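Side-chain contacts in terminal oxygenase component of carbazole 1,9a-dioxygenase (Sphingomonas, PDB 3GKQ), which probably catalyses the angular dioxygenation of carbazole at a nonheme iron, fed with electrons through a Rieske [2Fe-2S] cluster: residues A[34-39]-A[47-52]; A[38-43]-A[165-170]. All blocks are in the same frame, centred on the assembly; numbering follows the deposited sequence.

Interaction 1: A[34-39]-A[47-52]; sequences PVRLSA and VPVQLL
Val35 and Leu51 meet through their methyl groups, Val35 CG1 lying 3.5 Å from Leu51 CD1 where the two side chains pass at a slant. Both residues are buried, and a branched valine facing a longer leucine fills the interval between two strands that belong to different sheets: the backbones stay well apart, with 7.2 Å between Val35 CA and Val49 CA, so the union rests on side chains. Leu51 CG stands between its own backbone N and carbonyl carbon (chi1 75°), a cramped setting for a leucine that directs CD1 onto the valine.

A second kind of packing sets a charged group against an aliphatic one. The Arg36 chain bends at chi2 and chi3 and lays one face of its guanidinium over Val49 CG1, which is 3.3 Å from Arg36 NH1 and 3.7 Å from Arg36 CZ. The last methylene joins in, Arg36 CD coming within 3.7 Å of the same methyl and 4.2 Å from Val47 CG1. Arginine suits this partly exposed place because its flat head can cover a methyl group. Pro48 O is merely near, 3.8 Å from Arg36 NH1 and oblique to the guanidinium.

Both segments lie in the Rieske domain. Strand 31-35 edges a sheet with 135-140, whose Val140 packs on Leu51 and Val136 beside Arg36; strand 47-51 edges one with 54-61, which sets Leu58 against Val35 and Val56 against Val49 and Leu51.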
# COMPACT_ATOMS: atom_id res chain seq x y z
N PRO A 34 10.44 -25.02 12.23
CA PRO A 34 11.71 -24.42 12.67
C PRO A 34 11.57 -22.92 12.40
O PRO A 34 11.02 -22.53 11.38
CB PRO A 34 12.73 -25.09 11.75
CG PRO A 34 11.97 -25.26 10.47
CD PRO A 34 10.61 -25.74 10.95
N VAL A 35 12.06 -22.08 13.31
CA VAL A 35 11.92 -20.64 13.11
C VAL A 35 13.22 -19.85 13.12
O VAL A 35 13.29 -18.75 12.58
CB VAL A 35 11.00 -20.02 14.18
CG1 VAL A 35 9.61 -20.63 14.07
CG2 VAL A 35 11.57 -20.26 15.57
N ARG A 36 14.26 -20.42 13.73
CA ARG A 36 15.53 -19.71 13.81
C ARG A 36 16.68 -20.69 14.07
O ARG A 36 16.46 -21.83 14.51
CB ARG A 36 15.45 -18.69 14.96
CG ARG A 36 16.17 -17.37 14.73
CD ARG A 36 15.22 -16.22 14.41
NE ARG A 36 14.65 -16.34 13.07
CZ ARG A 36 13.86 -15.43 12.51
NH1 ARG A 36 13.53 -14.32 13.15
NH2 ARG A 36 13.39 -15.64 11.29
N LEU A 37 17.90 -20.27 13.78
CA LEU A 37 19.07 -21.10 14.03
C LEU A 37 19.40 -20.94 15.51
O LEU A 37 19.24 -19.85 16.06
CB LEU A 37 20.26 -20.63 13.18
CG LEU A 37 20.03 -20.59 11.66
CD1 LEU A 37 21.25 -20.00 10.97
CD2 LEU A 37 19.76 -21.99 11.16
N SER A 38 19.85 -22.01 16.15
CA SER A 38 20.19 -21.96 17.58
C SER A 38 21.06 -20.76 17.95
O SER A 38 20.83 -20.11 18.96
CB SER A 38 20.90 -23.25 18.01
OG SER A 38 20.02 -24.35 18.01
N ALA A 39 22.06 -20.49 17.12
CA ALA A 39 22.98 -19.38 17.36
C ALA A 39 22.30 -18.02 17.41
O ALA A 39 22.83 -17.08 18.00
CB ALA A 39 24.08 -19.38 16.29
N VAL A 47 14.42 -12.64 21.19
CA VAL A 47 14.32 -12.48 19.74
C VAL A 47 12.88 -12.69 19.25
O VAL A 47 12.30 -13.75 19.46
CB VAL A 47 15.23 -13.49 19.00
CG1 VAL A 47 15.06 -13.34 17.50
CG2 VAL A 47 16.68 -13.27 19.39
N PRO A 48 12.29 -11.69 18.59
CA PRO A 48 10.92 -11.87 18.10
C PRO A 48 10.89 -12.58 16.74
O PRO A 48 11.79 -12.42 15.92
CB PRO A 48 10.41 -10.44 18.00
CG PRO A 48 11.64 -9.68 17.59
CD PRO A 48 12.70 -10.27 18.50
N VAL A 49 9.86 -13.39 16.53
CA VAL A 49 9.68 -14.09 15.26
C VAL A 49 8.19 -14.15 14.97
O VAL A 49 7.36 -13.90 15.85
CB VAL A 49 10.21 -15.56 15.31
CG1 VAL A 49 11.72 -15.58 15.54
CG2 VAL A 49 9.49 -16.33 16.39
N GLN A 50 7.85 -14.48 13.73
CA GLN A 50 6.45 -14.61 13.35
C GLN A 50 6.31 -15.82 12.44
O GLN A 50 7.06 -15.95 11.47
CB GLN A 50 5.95 -13.36 12.62
CG GLN A 50 4.47 -13.43 12.24
CD GLN A 50 3.97 -12.17 11.54
OE1 GLN A 50 4.30 -11.05 11.94
NE2 GLN A 50 3.17 -12.35 10.50
N LEU A 51 5.39 -16.72 12.77
CA LEU A 51 5.16 -17.89 11.94
C LEU A 51 3.67 -18.17 11.95
O LEU A 51 3.00 -18.04 12.98
CB LEU A 51 5.93 -19.11 12.46
CG LEU A 51 5.42 -19.83 13.71
CD1 LEU A 51 6.14 -21.17 13.84
CD2 LEU A 51 5.64 -18.97 14.93
N LEU A 52 3.14 -18.55 10.79
CA LEU A 52 1.72 -18.83 10.65
C LEU A 52 0.85 -17.67 11.13
O LEU A 52 -0.24 -17.88 11.66
CB LEU A 52 1.35 -20.12 11.39
CG LEU A 52 1.74 -21.41 10.65
CD1 LEU A 52 3.26 -21.61 10.70
CD2 LEU A 52 1.05 -22.59 11.30

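Interaction 2: A[38-43]-A[165-170]; sequences SAEVAE and GQHRVV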
# COMPACT_ATOMS: atom_id res chain seq x y z
N SER A 38 19.85 -22.01 16.15
CA SER A 38 20.19 -21.96 17.58
C SER A 38 21.06 -20.76 17.95
O SER A 38 20.83 -20.11 18.96
CB SER A 38 20.90 -23.25 18.01
OG SER A 38 20.02 -24.35 18.01
N ALA A 39 22.06 -20.49 17.12
CA ALA A 39 22.98 -19.38 17.36
C ALA A 39 22.30 -18.02 17.41
O ALA A 39 22.83 -17.08 18.00
CB ALA A 39 24.08 -19.38 16.29
N GLU A 40 21.14 -17.90 16.77
CA GLU A 40 20.42 -16.63 16.74
C GLU A 40 19.60 -16.40 18.01
O GLU A 40 19.10 -15.30 18.24
CB GLU A 40 19.50 -16.57 15.52
CG GLU A 40 20.22 -16.66 14.20
CD GLU A 40 19.26 -16.70 13.02
OE1 GLU A 40 18.44 -17.63 12.95
OE2 GLU A 40 19.33 -15.79 12.17
N VAL A 41 19.45 -17.45 18.81
CA VAL A 41 18.69 -17.36 20.05
C VAL A 41 19.68 -17.54 21.20
O VAL A 41 19.86 -18.63 21.72
CB VAL A 41 17.62 -18.47 20.11
CG1 VAL A 41 16.71 -18.26 21.32
CG2 VAL A 41 16.79 -18.48 18.82
N ALA A 42 20.32 -16.44 21.58
CA ALA A 42 21.33 -16.46 22.64
C ALA A 42 20.78 -16.28 24.05
O ALA A 42 19.65 -15.83 24.24
CB ALA A 42 22.39 -15.39 22.35
N GLU A 43 21.60 -16.64 25.03
CA GLU A 43 21.24 -16.53 26.44
C GLU A 43 20.84 -15.10 26.77
O GLU A 43 21.51 -14.14 26.38
CB GLU A 43 22.44 -16.95 27.30
CG GLU A 43 22.22 -16.91 28.82
CD GLU A 43 21.23 -17.95 29.31
OE1 GLU A 43 21.18 -19.06 28.73
OE2 GLU A 43 20.51 -17.67 30.29
N GLY A 165 22.90 -24.64 8.07
CA GLY A 165 21.97 -24.04 7.14
C GLY A 165 21.84 -22.54 7.24
O GLY A 165 22.57 -21.89 7.99
N GLN A 166 20.91 -22.00 6.46
CA GLN A 166 20.64 -20.56 6.44
C GLN A 166 19.18 -20.36 6.06
O GLN A 166 18.53 -21.27 5.53
CB GLN A 166 21.53 -19.86 5.40
CG GLN A 166 21.36 -20.38 3.97
CD GLN A 166 22.07 -19.52 2.93
OE1 GLN A 166 23.08 -18.88 3.23
NE2 GLN A 166 21.56 -19.52 1.71
N HIS A 167 18.65 -19.17 6.34
CA HIS A 167 17.27 -18.87 5.99
C HIS A 167 17.14 -17.45 5.45
O HIS A 167 18.00 -16.61 5.69
CB HIS A 167 16.34 -19.10 7.19
CG HIS A 167 16.73 -18.34 8.42
ND1 HIS A 167 16.60 -16.97 8.53
CD2 HIS A 167 17.22 -18.77 9.61
CE1 HIS A 167 16.99 -16.59 9.74
NE2 HIS A 167 17.37 -17.66 10.41
N ARG A 168 16.06 -17.22 4.71
CA ARG A 168 15.79 -15.91 4.13
C ARG A 168 14.28 -15.78 3.99
O ARG A 168 13.58 -16.79 3.86
CB ARG A 168 16.43 -15.78 2.74
CG ARG A 168 15.67 -16.52 1.64
CD ARG A 168 16.39 -16.48 0.29
NE ARG A 168 17.41 -17.52 0.17
CZ ARG A 168 18.15 -17.73 -0.91
NH1 ARG A 168 18.00 -16.97 -1.99
NH2 ARG A 168 19.04 -18.72 -0.92
N VAL A 169 13.77 -14.56 4.02
CA VAL A 169 12.35 -14.36 3.87
C VAL A 169 12.08 -14.23 2.38
O VAL A 169 12.79 -13.52 1.68
CB VAL A 169 11.87 -13.10 4.61
CG1 VAL A 169 12.17 -13.22 6.10
CG2 VAL A 169 12.56 -11.88 4.05
N VAL A 170 11.07 -14.94 1.89
CA VAL A 170 10.72 -14.89 0.48
C VAL A 170 9.36 -14.22 0.31
O VAL A 170 8.43 -14.52 1.07
CB VAL A 170 10.69 -16.31 -0.13
CG1 VAL A 170 10.23 -16.26 -1.58
CG2 VAL A 170 12.07 -16.95 -0.03
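His167 reaches across to Glu40 with a single ring nitrogen in a His-carboxylate hydrogen bond: NE2 donates to Glu40 OE1 at 2.8 Å, with an N-H...O angle of 175°, though the exact place of that oxygen is less sure. OE1 lies at the edge of the imidazole, in its plane, whereas the carboxylate as a whole is turned 43° from the ring. Glutamate suits this place because its chain, extended beyond CG (chi2 176°), carries the carboxylate from the loop after strand 31-35, in the Rieske domain, to strand 161-170, an outermost strand of the seven-stranded antiparallel sheet of the ring-hydroxylase part. The nearest CA there, that of Gln166, is 11.0 Å from Glu40 CA.

Outside this pair, Leu37 N also hydrogen-bonds Glu40 OE1, and the short 3-10 segment 38-40 is closed by Val41 N to Ser38 O at 3.0 Å. Leu296 of strand 294-304, together with Arg36 and Leu37, packs against the histidine.

With an alanine here instead of Glu40, His167 NE2 and Leu37 N would probably lose their shared acceptor, leaving the imidazole freer to turn. The carboxylate selects the form with the proton on NE2 and would probably ease full protonation, an effect nearby Arg36 is likely to offset in part.

Overall arrangement
From the N terminus, strand 31-35 leads into the corner and the 3-10 turn from which both contacts start. Interaction 1 closes a short loop, with seven residues between segments 34-39 and 47-52. Interaction 2 leaves from within that loop and waits until strand 161-170, so the two closures cross rather than nest. The first joins two three-stranded antiparallel sheets; the second ties the loop between them to an outermost strand of the seven-stranded sheet in the ring-hydroxylase part. Their centres are about 7 Å apart and they touch directly, with Leu37 CG 3.9 Å from His167 CD2 and Val47 CG2 3.4 Å from Glu40 O.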